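Local coordinates for protein pyruvate synthase subunit PorC (Thermotoga maritima MSB8, PDB 2RAA) that forms the gamma subunit of pyruvate synthase, the heterotetrameric enzyme that oxidises pyruvate with coenzyme A to acetyl-CoA and carbon dioxide while reducing ferredoxin, at residues E167-R172 / R191-G196. Numbering follows the deposited sequence.
Sequences EAIEKR and RALRRG
Glu170 and Leu193 are the closest CA pair, 7.9 Å apart, between two nearly antiparallel helical segments, 167-172 and 191-196. The segment axes come within 10.6 Å at 159° between their N-to-C directions; at that spacing side chains alone bridge the gap, burying 187 Å² in total. Leu193 is the centre of the apolar contact. Its CG stands anti to the backbone N (chi1 177°), which carries the branched end across to Ile169, where the fork of Leu193 CD1 and CD2 faces Ile169 CG2, each methyl 3.7 Å from it. Leu193 CD2 also meets Glu170 CG at 3.7 Å, so the aliphatic stem of the glutamate extends the apolar contact. Beyond its CG the Glu170 chain runs extended and brings OE2 to the inner side of the Arg194 CG-CD-NE angle, 3.6 Å from Arg194 CG and 4.0 Å from Arg194 CD. The ion pair itself is long, Glu170 OE2 to Arg194 NE being 3.6 Å, and the carboxylate and guanidinium planes stand 83° apart, evidence against a paired, coplanar bridge. This polar pair borders the packing within an antiparallel hairpin of consecutive helices 166-176 and 183-199; helix 150-161 packs against Ile169 and Leu193 through Leu154, while Ala42 of helix 32-45 also touches Ile169.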
loop_
_atom_site.group_PDB
_atom_site.type_symbol
_atom_site.label_atom_id
_atom_site.label_comp_id
_atom_site.label_asym_id
_atom_site.label_seq_id
_atom_site.Cartn_x
_atom_site.Cartn_y
_atom_site.Cartn_z
ATOM N N GLU A 167 9.465 -11.635 2.964
ATOM C CA GLU A 167 10.929 -11.714 2.866
ATOM C C GLU A 167 11.438 -10.961 1.608
ATOM O O GLU A 167 12.498 -10.337 1.637
ATOM C CB GLU A 167 11.376 -13.198 2.837
ATOM C CG GLU A 167 10.409 -14.160 3.553
ATOM N N ALA A 168 10.692 -11.021 0.511
ATOM C CA ALA A 168 11.091 -10.322 -0.724
ATOM C C ALA A 168 11.182 -8.791 -0.544
ATOM O O ALA A 168 12.025 -8.136 -1.143
ATOM C CB ALA A 168 10.133 -10.654 -1.852
ATOM N N ILE A 169 10.297 -8.240 0.265
ATOM C CA ILE A 169 10.292 -6.804 0.520
ATOM C C ILE A 169 11.354 -6.478 1.518
ATOM O O ILE A 169 12.010 -5.470 1.399
ATOM C CB ILE A 169 8.908 -6.291 0.932
ATOM C CG1 ILE A 169 7.979 -6.451 -0.269
ATOM C CG2 ILE A 169 8.960 -4.767 1.368
ATOM C CD1 ILE A 169 6.597 -6.162 0.036
ATOM N N GLU A 170 11.580 -7.376 2.463
ATOM C CA GLU A 170 12.651 -7.200 3.389
ATOM C C GLU A 170 13.985 -7.199 2.669
ATOM O O GLU A 170 14.823 -6.342 2.943
ATOM C CB GLU A 170 12.593 -8.275 4.455
ATOM C CG GLU A 170 11.375 -8.124 5.367
ATOM C CD GLU A 170 11.287 -9.210 6.438
ATOM O OE1 GLU A 170 12.256 -10.001 6.573
ATOM O OE2 GLU A 170 10.249 -9.260 7.145
ATOM N N LYS A 171 14.190 -8.138 1.746
ATOM C CA LYS A 171 15.440 -8.189 0.948
ATOM C C LYS A 171 15.641 -6.838 0.248
ATOM O O LYS A 171 16.736 -6.269 0.247
ATOM C CB LYS A 171 15.450 -9.360 -0.071
ATOM C CG LYS A 171 15.858 -10.747 0.524
ATOM N N ARG A 172 14.557 -6.318 -0.310
ATOM C CA ARG A 172 14.551 -4.991 -0.908
ATOM C C ARG A 172 14.835 -3.861 0.078
ATOM O O ARG A 172 15.557 -2.919 -0.253
ATOM C CB ARG A 172 13.229 -4.762 -1.672
ATOM C CG ARG A 172 13.420 -5.023 -3.147
ATOM C CD ARG A 172 14.036 -3.763 -3.726
ATOM N NE ARG A 172 15.144 -3.983 -4.642
ATOM C CZ ARG A 172 15.886 -2.985 -5.130
ATOM N NH1 ARG A 172 15.640 -1.704 -4.800
ATOM N NH2 ARG A 172 16.883 -3.255 -5.952
ATOM N N ARG A 191 11.013 -3.789 10.784
ATOM C CA ARG A 191 10.008 -3.883 11.837
ATOM C C ARG A 191 8.752 -3.139 11.433
ATOM O O ARG A 191 7.662 -3.579 11.711
ATOM C CB ARG A 191 10.506 -3.298 13.135
ATOM C CG ARG A 191 11.480 -4.168 13.866
ATOM C CD ARG A 191 11.665 -3.653 15.293
ATOM N NE ARG A 191 12.547 -2.486 15.378
ATOM C CZ ARG A 191 13.876 -2.561 15.399
ATOM N NH1 ARG A 191 14.483 -3.741 15.324
ATOM N NH2 ARG A 191 14.604 -1.455 15.482
ATOM N N ALA A 192 8.911 -1.990 10.804
ATOM C CA ALA A 192 7.755 -1.214 10.354
ATOM C C ALA A 192 6.959 -2.046 9.341
ATOM O O ALA A 192 5.733 -2.105 9.398
ATOM C CB ALA A 192 8.206 0.137 9.779
ATOM N N LEU A 193 7.658 -2.751 8.448
ATOM C CA LEU A 193 6.976 -3.584 7.459
ATOM C C LEU A 193 6.239 -4.732 8.166
ATOM O O LEU A 193 5.057 -4.906 7.967
ATOM C CB LEU A 193 7.944 -4.089 6.392
ATOM C CG LEU A 193 7.347 -5.046 5.346
ATOM C CD1 LEU A 193 6.599 -4.320 4.181
ATOM C CD2 LEU A 193 8.456 -5.897 4.825
ATOM N N ARG A 194 6.948 -5.453 9.035
ATOM C CA ARG A 194 6.383 -6.555 9.787
ATOM C C ARG A 194 5.169 -6.155 10.617
ATOM O O ARG A 194 4.176 -6.870 10.601
ATOM C CB ARG A 194 7.429 -7.162 10.710
ATOM C CG ARG A 194 8.587 -7.870 9.996
ATOM C CD ARG A 194 9.385 -8.724 10.988
ATOM N NE ARG A 194 10.829 -8.766 10.706
ATOM C CZ ARG A 194 11.789 -8.181 11.440
ATOM N NH1 ARG A 194 11.509 -7.481 12.545
ATOM N NH2 ARG A 194 13.064 -8.310 11.069
ATOM N N ARG A 195 5.256 -5.043 11.360
ATOM C CA ARG A 195 4.137 -4.606 12.157
ATOM C C ARG A 195 2.907 -4.206 11.329
ATOM O O ARG A 195 1.778 -4.358 11.810
ATOM C CB ARG A 195 4.536 -3.492 13.160
ATOM C CG ARG A 195 5.160 -4.043 14.488
ATOM C CD ARG A 195 5.234 -2.947 15.564
ATOM N NE ARG A 195 3.904 -2.416 15.945
ATOM C CZ ARG A 195 3.695 -1.234 16.539
ATOM N NH1 ARG A 195 4.726 -0.444 16.790
ATOM N NH2 ARG A 195 2.454 -0.814 16.838
ATOM N N GLY A 196 3.071 -3.668 10.114
ATOM C CA GLY A 196 1.888 -3.434 9.254
ATOM C C GLY A 196 1.331 -4.801 8.798
ATOM O O GLY A 196 0.120 -4.999 8.668
#